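Local atomic coordinates of bifunctional protein PutA (Bdellovibrio bacteriovorus, PDB entry 5UR2), a protein that is a bifunctional flavoenzyme of proline catabolism, probably coupling proline dehydrogenase activity to the NAD+-dependent oxidation of L-glutamate gamma-semialdehyde to L-glutamate. Residues W675-M678 and K679-E683; G592-G595 and E596-F600; Q528-T531 and T532-E536; A684-P687 and Q688-N692. All blocks are in the same frame, centred on the assembly; numbering follows the deposited sequence.

In the fold
All four interactions lie in the aldehyde dehydrogenase part of the chain, in the order 3, 2, 1, 4. Interactions 1 and 4 are consecutive pieces of the beta-alpha-beta unit formed by strand 661-665, helix 671-684 and strand 691-693; their centres are 9 Å apart, and I681 packs on F686 and I691. Interaction 2, centred 15 Å from interaction 1, belongs to helix 587-611; helix 554-570 lies between them, its M568 touching L677 and M680 as well as A597 and I598. Interaction 3 starts helix 532-549, which packs on interaction 4; the centres of interactions 2 and 3 are 29 Å apart. Together they run from the neighbourhood of the predicted dehydrogenase site to the periphery of its fold.

Interaction 1: residues W675-M678 and K679-E683; sequences WGLM and KMIQE
K679 N donates to W675 O at 3.0 Å, the first of four successive i-to-i+4 bonds ending with Q682 N on M678 O, so residues 675 to 683 form regular alpha-helix. One turn on from the indole, the lysine side chain lies across it. CE of K679 sits over one face of the W675 six-membered ring, 3.8 Å from its centroid and 25° off the normal, a CH-pi contact whose shortest approach is 3.4 Å to CH2. The lysine chain bends at chi2 (-55°), which brings CE over the indole while NZ passes on to OE1 of Q682 at 2.8 Å. Lysine suits this place because its aliphatic chain and charged end serve different partners: NZ also forms a salt bridge with E505. Two further pairs one turn apart are held by apolar contact. CG of L677 meets CD1 of I681 at 3.8 Å, and M678 CE meets CG of Q682 at 3.9 Å as the two side chains cross, the glutamine offering its aliphatic part. Branched and flexible apolar residues thus fill the buried side of the helix, polar ones its margin. As the helix of a beta-alpha-beta unit, it rests W675 and M678 on V500 of strand 495-501 and on F693 of strand 691-693, while L677 and M680 face M568 of helix 554-570.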
loop_
_atom_site.group_PDB
_atom_site.type_symbol
_atom_site.label_atom_id
_atom_site.label_comp_id
_atom_site.label_asym_id
_atom_site.label_seq_id
_atom_site.Cartn_x
_atom_site.Cartn_y
_atom_site.Cartn_z
ATOM N N TRP B 675 -1.862 3.228 33.985
ATOM C CA TRP B 675 -2.712 4.231 34.613
ATOM C C TRP B 675 -2.331 5.625 34.136
ATOM O O TRP B 675 -3.201 6.425 33.766
ATOM C CB TRP B 675 -2.589 4.070 36.127
ATOM C CG TRP B 675 -3.095 5.157 37.042
ATOM C CD1 TRP B 675 -2.330 6.010 37.787
ATOM C CD2 TRP B 675 -4.460 5.439 37.384
ATOM N NE1 TRP B 675 -3.135 6.818 38.564
ATOM C CE2 TRP B 675 -4.446 6.488 38.332
ATOM C CE3 TRP B 675 -5.694 4.910 36.977
ATOM C CZ2 TRP B 675 -5.620 7.029 38.868
ATOM C CZ3 TRP B 675 -6.859 5.445 37.517
ATOM C CH2 TRP B 675 -6.812 6.500 38.446
ATOM N N GLY B 676 -1.026 5.902 34.054
ATOM C CA GLY B 676 -0.592 7.155 33.464
ATOM C C GLY B 676 -1.072 7.320 32.033
ATOM O O GLY B 676 -1.494 8.409 31.636
ATOM N N LEU B 677 -1.044 6.234 31.242
ATOM C CA LEU B 677 -1.547 6.319 29.870
ATOM C C LEU B 677 -3.026 6.683 29.843
ATOM O O LEU B 677 -3.450 7.531 29.046
ATOM C CB LEU B 677 -1.305 5.007 29.112
ATOM C CG LEU B 677 -1.889 4.952 27.687
ATOM C CD1 LEU B 677 -1.243 5.961 26.727
ATOM C CD2 LEU B 677 -1.791 3.547 27.086
ATOM N N MET B 678 -3.827 6.054 30.707
ATOM C CA MET B 678 -5.262 6.333 30.713
ATOM C C MET B 678 -5.547 7.791 31.078
ATOM O O MET B 678 -6.439 8.425 30.497
ATOM C CB MET B 678 -5.971 5.381 31.685
ATOM C CG MET B 678 -7.494 5.496 31.654
ATOM S SD MET B 678 -8.156 5.151 30.035
ATOM C CE MET B 678 -9.793 5.867 30.165
ATOM N N LYS B 679 -4.793 8.345 32.030
ATOM C CA LYS B 679 -4.999 9.735 32.435
ATOM C C LYS B 679 -4.687 10.692 31.292
ATOM O O LYS B 679 -5.343 11.735 31.139
ATOM C CB LYS B 679 -4.135 10.050 33.664
ATOM C CG LYS B 679 -4.696 9.430 34.943
ATOM C CD LYS B 679 -6.146 9.885 35.134
ATOM C CE LYS B 679 -6.921 9.026 36.117
ATOM N NZ LYS B 679 -8.403 9.245 35.966
ATOM N N MET B 680 -3.660 10.369 30.500
ATOM C CA MET B 680 -3.324 11.188 29.347
ATOM C C MET B 680 -4.375 11.034 28.256
ATOM O O MET B 680 -4.742 12.013 27.593
ATOM C CB MET B 680 -1.932 10.815 28.817
ATOM C CG MET B 680 -0.794 11.004 29.817
ATOM S SD MET B 680 0.859 10.808 29.103
ATOM C CE MET B 680 0.969 9.049 28.795
ATOM N N ILE B 681 -4.895 9.818 28.085
ATOM C CA ILE B 681 -5.974 9.597 27.131
ATOM C C ILE B 681 -7.180 10.441 27.505
ATOM O O ILE B 681 -7.750 11.140 26.659
ATOM C CB ILE B 681 -6.318 8.092 27.055
ATOM C CG1 ILE B 681 -5.292 7.352 26.179
ATOM C CG2 ILE B 681 -7.736 7.855 26.557
ATOM C CD1 ILE B 681 -5.319 5.868 26.359
ATOM N N GLN B 682 -7.536 10.458 28.791
ATOM C CA GLN B 682 -8.634 11.308 29.233
ATOM C C GLN B 682 -8.308 12.778 29.013
ATOM O O GLN B 682 -9.163 13.543 28.556
ATOM C CB GLN B 682 -8.956 11.051 30.709
ATOM C CG GLN B 682 -9.535 9.648 30.976
ATOM C CD GLN B 682 -9.899 9.434 32.446
ATOM O OE1 GLN B 682 -9.055 9.088 33.262
ATOM N NE2 GLN B 682 -11.165 9.611 32.772
ATOM N N GLU B 683 -7.070 13.190 29.311
ATOM C CA GLU B 683 -6.719 14.597 29.128
ATOM C C GLU B 683 -6.712 14.984 27.649
ATOM O O GLU B 683 -7.118 16.094 27.286
ATOM C CB GLU B 683 -5.365 14.902 29.773
ATOM C CG GLU B 683 -5.047 16.382 29.718
ATOM C CD GLU B 683 -3.632 16.733 30.157
ATOM O OE1 GLU B 683 -2.937 15.873 30.741
ATOM O OE2 GLU B 683 -3.216 17.878 29.889
#

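Interaction 2: residues G592-G595 and E596-F600; sequences GDIG and EAIDF
G592 O accepts E596 N at 2.9 Å, opening four consecutive alpha-helical bonds in helix 587-611, a long helix of the aldehyde dehydrogenase fold. Glycine contributes only backbone here, whereas E596 extends its side chain away from the first turn: CG lies anti to the backbone N (chi1 -172°), and the chain stays straight beyond it. That side chain is about 8 Å from the side chain of E746 and about 10 Å from that of C780, both predicted active-site residues, which places this turn near, not in contact with, the probable catalytic residues. D593 uses its carbonyl oxygen for A597 N, while its buried carboxylate lies on the side away from residues 596-600. OD1 pairs with K585 in a salt bridge, and OD2 receives Q579 NE2 and the backbone nitrogens of L645 and A646; the last begins helix 646-657, and such surroundings would be expected to stabilise a negative charge. I594 carries the apolar part of the contact. Its O takes I598 N in a nearly straight bond, N-H...O 170°, and its CG2 meets CD1 of I598 at 4.0 Å, two branched side chains packing one turn apart. CG1 of I598 also passes 3.4 Å from I594 O. The carbonyl of the buried G595 is met by the D599 side chain, and its O accepts D599 N at 2.9 Å. The aspartate carboxylate is held by N467 and by the backbone N of E468. Its carbon, CG of D599, lies 3.1 Å from G595 O, with OD1 and OD2 each 3.4 Å from that same oxygen.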
loop_
_atom_site.group_PDB
_atom_site.type_symbol
_atom_site.label_atom_id
_atom_site.label_comp_id
_atom_site.label_asym_id
_atom_site.label_seq_id
_atom_site.Cartn_x
_atom_site.Cartn_y
_atom_site.Cartn_z
ATOM N N GLY B 592 13.777 5.652 25.885
ATOM C CA GLY B 592 13.463 5.048 24.604
ATOM C C GLY B 592 12.034 4.539 24.546
ATOM O O GLY B 592 11.399 4.584 23.485
ATOM N N ASP B 593 11.507 4.060 25.685
ATOM C CA ASP B 593 10.120 3.592 25.730
ATOM C C ASP B 593 9.141 4.728 25.459
ATOM O O ASP B 593 8.178 4.563 24.697
ATOM C CB ASP B 593 9.814 2.936 27.078
ATOM C CG ASP B 593 8.633 1.944 26.991
ATOM O OD1 ASP B 593 8.877 0.774 26.662
ATOM O OD2 ASP B 593 7.463 2.338 27.205
ATOM N N ILE B 594 9.363 5.888 26.081
ATOM C CA ILE B 594 8.500 7.040 25.828
ATOM C C ILE B 594 8.593 7.464 24.365
ATOM O O ILE B 594 7.577 7.789 23.726
ATOM C CB ILE B 594 8.855 8.208 26.766
ATOM C CG1 ILE B 594 9.000 7.734 28.215
ATOM C CG2 ILE B 594 7.828 9.298 26.648
ATOM C CD1 ILE B 594 7.852 6.905 28.733
ATOM N N GLY B 595 9.811 7.481 23.815
ATOM C CA GLY B 595 9.964 7.869 22.418
ATOM C C GLY B 595 9.210 6.944 21.478
ATOM O O GLY B 595 8.552 7.393 20.535
ATOM N N GLU B 596 9.298 5.639 21.727
ATOM C CA GLU B 596 8.565 4.684 20.904
ATOM C C GLU B 596 7.058 4.901 21.025
ATOM O O GLU B 596 6.341 4.827 20.019
ATOM C CB GLU B 596 8.961 3.252 21.283
ATOM C CG GLU B 596 8.401 2.155 20.348
ATOM C CD GLU B 596 8.840 0.732 20.732
ATOM O OE1 GLU B 596 7.999 -0.173 20.704
ATOM O OE2 GLU B 596 10.019 0.506 21.041
ATOM N N ALA B 597 6.563 5.201 22.241
ATOM C CA ALA B 597 5.128 5.430 22.415
ATOM C C ALA B 597 4.671 6.641 21.625
ATOM O O ALA B 597 3.633 6.605 20.956
ATOM C CB ALA B 597 4.766 5.611 23.898
ATOM N N ILE B 598 5.440 7.723 21.690
ATOM C CA ILE B 598 5.136 8.903 20.890
ATOM C C ILE B 598 5.174 8.557 19.406
ATOM O O ILE B 598 4.304 8.972 18.631
ATOM C CB ILE B 598 6.123 10.025 21.247
ATOM C CG1 ILE B 598 5.849 10.482 22.675
ATOM C CG2 ILE B 598 6.059 11.217 20.232
ATOM C CD1 ILE B 598 6.991 11.307 23.290
ATOM N N ASP B 599 6.164 7.761 19.004
ATOM C CA ASP B 599 6.307 7.384 17.602
ATOM C C ASP B 599 5.090 6.615 17.102
ATOM O O ASP B 599 4.628 6.855 15.984
ATOM C CB ASP B 599 7.581 6.551 17.394
ATOM C CG ASP B 599 8.860 7.386 17.436
ATOM O OD1 ASP B 599 8.778 8.644 17.358
ATOM O OD2 ASP B 599 9.964 6.769 17.513
ATOM N N PHE B 600 4.587 5.659 17.897
ATOM C CA PHE B 600 3.385 4.911 17.507
ATOM C C PHE B 600 2.211 5.855 17.266
ATOM O O PHE B 600 1.510 5.757 16.247
ATOM C CB PHE B 600 3.025 3.875 18.585
ATOM C CG PHE B 600 3.829 2.590 18.520
ATOM C CD1 PHE B 600 4.067 1.952 17.301
ATOM C CD2 PHE B 600 4.318 2.009 19.683
ATOM C CE1 PHE B 600 4.798 0.764 17.235
ATOM C CE2 PHE B 600 5.063 0.806 19.640
ATOM C CZ PHE B 600 5.299 0.193 18.405
#

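Interaction 3: residues Q528-T531 and T532-E536; sequences QMAT and TEQAE
A capping box starts helix 532-549: T531, the N-cap residue, and Q534 exchange hydrogen bonds between side chain and backbone. OG1 of T531 accepts Q534 N at 3.1 Å, and in return OE1 of Q534 accepts T531 N at 3.0 Å, with an almost straight N-H...O angle of 168°. The first bond depends on the threonine rotamer, which puts OG1 in the crowded position between backbone N and carbonyl carbon (chi1 68°) and so in front of the first turn. Glutamine reaches the second because its chain, extended beyond CG, runs back along the cap; the T531 nitrogen meets OE1 only slightly tilted from the plane of the amide carbonyl. Early helical NH groups lack a preceding turn to bond, and a threonine hydroxyl can stand in for its carbonyl. The box joins strand 523-528, through residues 529-531, to the helix it begins, and the first full helical bond, A535 N to T531 O, measures 2.9 Å. NE2 of Q534 donates to Q507 O, which fixes the way the amide is flipped, and A530 CB packs beside OE1 of Q534 at 3.7 Å. E533 bends at chi2 to bring its carboxylate to the cap, where a negative charge probably suits the helix start; its OE1 lies 3.2 Å from T531 OG1, a weak hydrogen bond at most, since the hydroxyl proton also has Q534 OE1 within reach.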
loop_
_atom_site.group_PDB
_atom_site.type_symbol
_atom_site.label_atom_id
_atom_site.label_comp_id
_atom_site.label_asym_id
_atom_site.label_seq_id
_atom_site.Cartn_x
_atom_site.Cartn_y
_atom_site.Cartn_z
ATOM N N GLN B 528 -6.513 -1.692 41.967
ATOM C CA GLN B 528 -7.860 -2.265 41.959
ATOM C C GLN B 528 -7.950 -3.279 40.821
ATOM O O GLN B 528 -7.835 -2.903 39.649
ATOM C CB GLN B 528 -8.915 -1.166 41.753
ATOM C CG GLN B 528 -8.997 -0.090 42.846
ATOM C CD GLN B 528 -9.523 -0.626 44.183
ATOM O OE1 GLN B 528 -10.441 -1.458 44.225
ATOM N NE2 GLN B 528 -8.933 -0.157 45.277
ATOM N N MET B 529 -8.180 -4.551 41.153
ATOM C CA MET B 529 -8.235 -5.634 40.174
ATOM C C MET B 529 -9.694 -5.941 39.866
ATOM O O MET B 529 -10.445 -6.360 40.753
ATOM C CB MET B 529 -7.514 -6.878 40.688
ATOM C CG MET B 529 -6.057 -6.626 41.081
ATOM S SD MET B 529 -5.028 -6.151 39.671
ATOM C CE MET B 529 -4.360 -7.742 39.204
ATOM N N ALA B 530 -10.083 -5.754 38.610
ATOM C CA ALA B 530 -11.490 -5.733 38.256
ATOM C C ALA B 530 -12.137 -7.111 38.356
ATOM O O ALA B 530 -11.491 -8.144 38.181
ATOM C CB ALA B 530 -11.650 -5.195 36.838
ATOM N N THR B 531 -13.446 -7.109 38.614
ATOM C CA THR B 531 -14.282 -8.297 38.555
ATOM C C THR B 531 -14.753 -8.556 37.128
ATOM O O THR B 531 -14.679 -7.692 36.246
ATOM C CB THR B 531 -15.509 -8.147 39.452
ATOM O OG1 THR B 531 -16.360 -7.137 38.903
ATOM C CG2 THR B 531 -15.098 -7.728 40.863
ATOM N N THR B 532 -15.306 -9.754 36.919
ATOM C CA THR B 532 -15.850 -10.067 35.611
ATOM C C THR B 532 -17.083 -9.221 35.319
ATOM O O THR B 532 -17.334 -8.866 34.161
ATOM C CB THR B 532 -16.203 -11.550 35.534
ATOM O OG1 THR B 532 -17.172 -11.839 36.530
ATOM C CG2 THR B 532 -14.984 -12.386 35.833
ATOM N N GLU B 533 -17.847 -8.865 36.353
ATOM C CA GLU B 533 -18.957 -7.939 36.152
ATOM C C GLU B 533 -18.449 -6.590 35.661
ATOM O O GLU B 533 -19.085 -5.940 34.829
ATOM C CB GLU B 533 -19.760 -7.777 37.444
ATOM C CG GLU B 533 -20.438 -9.064 37.959
ATOM C CD GLU B 533 -19.553 -9.957 38.856
ATOM O OE1 GLU B 533 -18.445 -9.541 39.265
ATOM O OE2 GLU B 533 -19.986 -11.091 39.158
ATOM N N GLN B 534 -17.306 -6.145 36.175
ATOM C CA GLN B 534 -16.750 -4.894 35.680
ATOM C C GLN B 534 -16.183 -5.059 34.278
ATOM O O GLN B 534 -16.214 -4.110 33.484
ATOM C CB GLN B 534 -15.708 -4.366 36.663
ATOM C CG GLN B 534 -16.371 -3.876 37.968
ATOM C CD GLN B 534 -15.389 -3.608 39.077
ATOM O OE1 GLN B 534 -14.373 -4.310 39.219
ATOM N NE2 GLN B 534 -15.707 -2.620 39.916
ATOM N N ALA B 535 -15.651 -6.243 33.957
ATOM C CA ALA B 535 -15.231 -6.499 32.585
ATOM C C ALA B 535 -16.421 -6.418 31.645
ATOM O O ALA B 535 -16.306 -5.893 30.531
ATOM C CB ALA B 535 -14.554 -7.864 32.479
ATOM N N GLU B 536 -17.588 -6.898 32.094
ATOM C CA GLU B 536 -18.797 -6.786 31.277
ATOM C C GLU B 536 -19.189 -5.315 31.077
ATOM O O GLU B 536 -19.581 -4.908 29.981
ATOM C CB GLU B 536 -19.928 -7.601 31.929
ATOM C CG GLU B 536 -21.296 -7.516 31.264
ATOM C CD GLU B 536 -21.304 -8.099 29.851
ATOM O OE1 GLU B 536 -20.505 -9.017 29.554
ATOM O OE2 GLU B 536 -22.099 -7.620 29.023
#

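Interaction 4: residues A684-P687 and Q688-N692; sequences AGFP and QGVIN
P687 O accepts V690 N at 3.1 Å and so closes a type II beta turn, with Q688 and G689 at its corners, in the connection from helix 671-684 to strand 691-693 of a beta-alpha-beta unit. Proline suits the first position because its fixed phi fits the extended approach, and G689 takes a positive phi (87°) that strains other residue types. The proline ring packs across the turn, its CD 3.8 Å from CG2 of V690. That methyl stands beside the valine backbone N and also touches P687 O at 3.4 Å. F686 is another main contributor. Its ring receives CD1 of I691 over one face, 4.1 Å from the centroid and 22° off the normal, a CH-pi contact, while CG1 of V690 comes up at the edge, near the ring plane. An aromatic flanked in this way bridges turn and strand; its side chain also lies against I681 of the preceding helix and L560 and V561 of helix 554-570. Just before it, G685 ends helix 671-684 in a Schellman motif. A water links the turn to the strand, lying 2.6 Å from P687 O and accepting I691 N at 3.0 Å. Beyond it, N692 reaches back: its ND2, which also binds V662 O, donates to G689 O at 2.9 Å from well above the carbonyl plane.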
loop_
_atom_site.group_PDB
_atom_site.type_symbol
_atom_site.label_atom_id
_atom_site.label_comp_id
_atom_site.label_asym_id
_atom_site.label_seq_id
_atom_site.Cartn_x
_atom_site.Cartn_y
_atom_site.Cartn_z
ATOM N N ALA B 684 -6.287 14.070 26.777
ATOM C CA ALA B 684 -6.280 14.370 25.349
ATOM C C ALA B 684 -7.694 14.607 24.819
ATOM O O ALA B 684 -7.869 15.296 23.805
ATOM C CB ALA B 684 -5.604 13.234 24.586
ATOM N N GLY B 685 -8.701 14.042 25.476
ATOM C CA GLY B 685 -10.088 14.288 25.167
ATOM C C GLY B 685 -10.839 13.160 24.469
ATOM O O GLY B 685 -11.858 13.435 23.823
ATOM N N PHE B 686 -10.379 11.919 24.577
ATOM C CA PHE B 686 -11.119 10.820 23.981
ATOM C C PHE B 686 -12.475 10.693 24.672
ATOM O O PHE B 686 -12.530 10.650 25.906
ATOM C CB PHE B 686 -10.316 9.520 24.083
ATOM C CG PHE B 686 -9.168 9.449 23.109
ATOM C CD1 PHE B 686 -7.958 10.049 23.404
ATOM C CD2 PHE B 686 -9.298 8.778 21.900
ATOM C CE1 PHE B 686 -6.901 9.989 22.509
ATOM C CE2 PHE B 686 -8.251 8.717 21.010
ATOM C CZ PHE B 686 -7.048 9.330 21.311
ATOM N N PRO B 687 -13.579 10.624 23.922
ATOM C CA PRO B 687 -14.906 10.567 24.545
ATOM C C PRO B 687 -15.061 9.339 25.429
ATOM O O PRO B 687 -14.404 8.309 25.239
ATOM C CB PRO B 687 -15.870 10.486 23.344
ATOM C CG PRO B 687 -15.106 10.930 22.181
ATOM C CD PRO B 687 -13.654 10.558 22.456
ATOM N N GLN B 688 -15.977 9.451 26.386
ATOM C CA GLN B 688 -16.197 8.365 27.325
ATOM C C GLN B 688 -16.516 7.068 26.584
ATOM O O GLN B 688 -17.307 7.048 25.633
ATOM C CB GLN B 688 -17.336 8.715 28.278
ATOM C CG GLN B 688 -18.657 8.893 27.597
ATOM C CD GLN B 688 -19.792 9.071 28.580
ATOM O OE1 GLN B 688 -19.662 9.792 29.570
ATOM N NE2 GLN B 688 -20.904 8.390 28.330
ATOM N N GLY B 689 -15.889 5.980 27.029
ATOM C CA GLY B 689 -16.141 4.656 26.489
ATOM C C GLY B 689 -15.318 4.282 25.270
ATOM O O GLY B 689 -15.258 3.096 24.932
ATOM N N VAL B 690 -14.686 5.250 24.594
ATOM C CA VAL B 690 -13.872 4.914 23.426
ATOM C C VAL B 690 -12.691 4.049 23.842
ATOM O O VAL B 690 -12.369 3.053 23.184
ATOM C CB VAL B 690 -13.427 6.196 22.692
ATOM C CG1 VAL B 690 -12.442 5.879 21.546
ATOM C CG2 VAL B 690 -14.667 6.949 22.142
ATOM N N ILE B 691 -12.068 4.380 24.972
ATOM C CA ILE B 691 -10.978 3.603 25.543
ATOM C C ILE B 691 -11.314 3.338 27.007
ATOM O O ILE B 691 -11.658 4.267 27.742
ATOM C CB ILE B 691 -9.630 4.343 25.392
ATOM C CG1 ILE B 691 -9.270 4.454 23.905
ATOM C CG2 ILE B 691 -8.518 3.625 26.131
ATOM C CD1 ILE B 691 -8.227 5.492 23.582
ATOM N N ASN B 692 -11.271 2.071 27.419
ATOM C CA ASN B 692 -11.583 1.703 28.792
ATOM C C ASN B 692 -10.400 0.992 29.432
ATOM O O ASN B 692 -9.706 0.206 28.783
ATOM C CB ASN B 692 -12.836 0.828 28.860
ATOM C CG ASN B 692 -14.035 1.498 28.213
ATOM O OD1 ASN B 692 -14.772 2.240 28.863
ATOM N ND2 ASN B 692 -14.193 1.293 26.904
HETATM O O HOH W 1 -12.290 7.072 26.177
#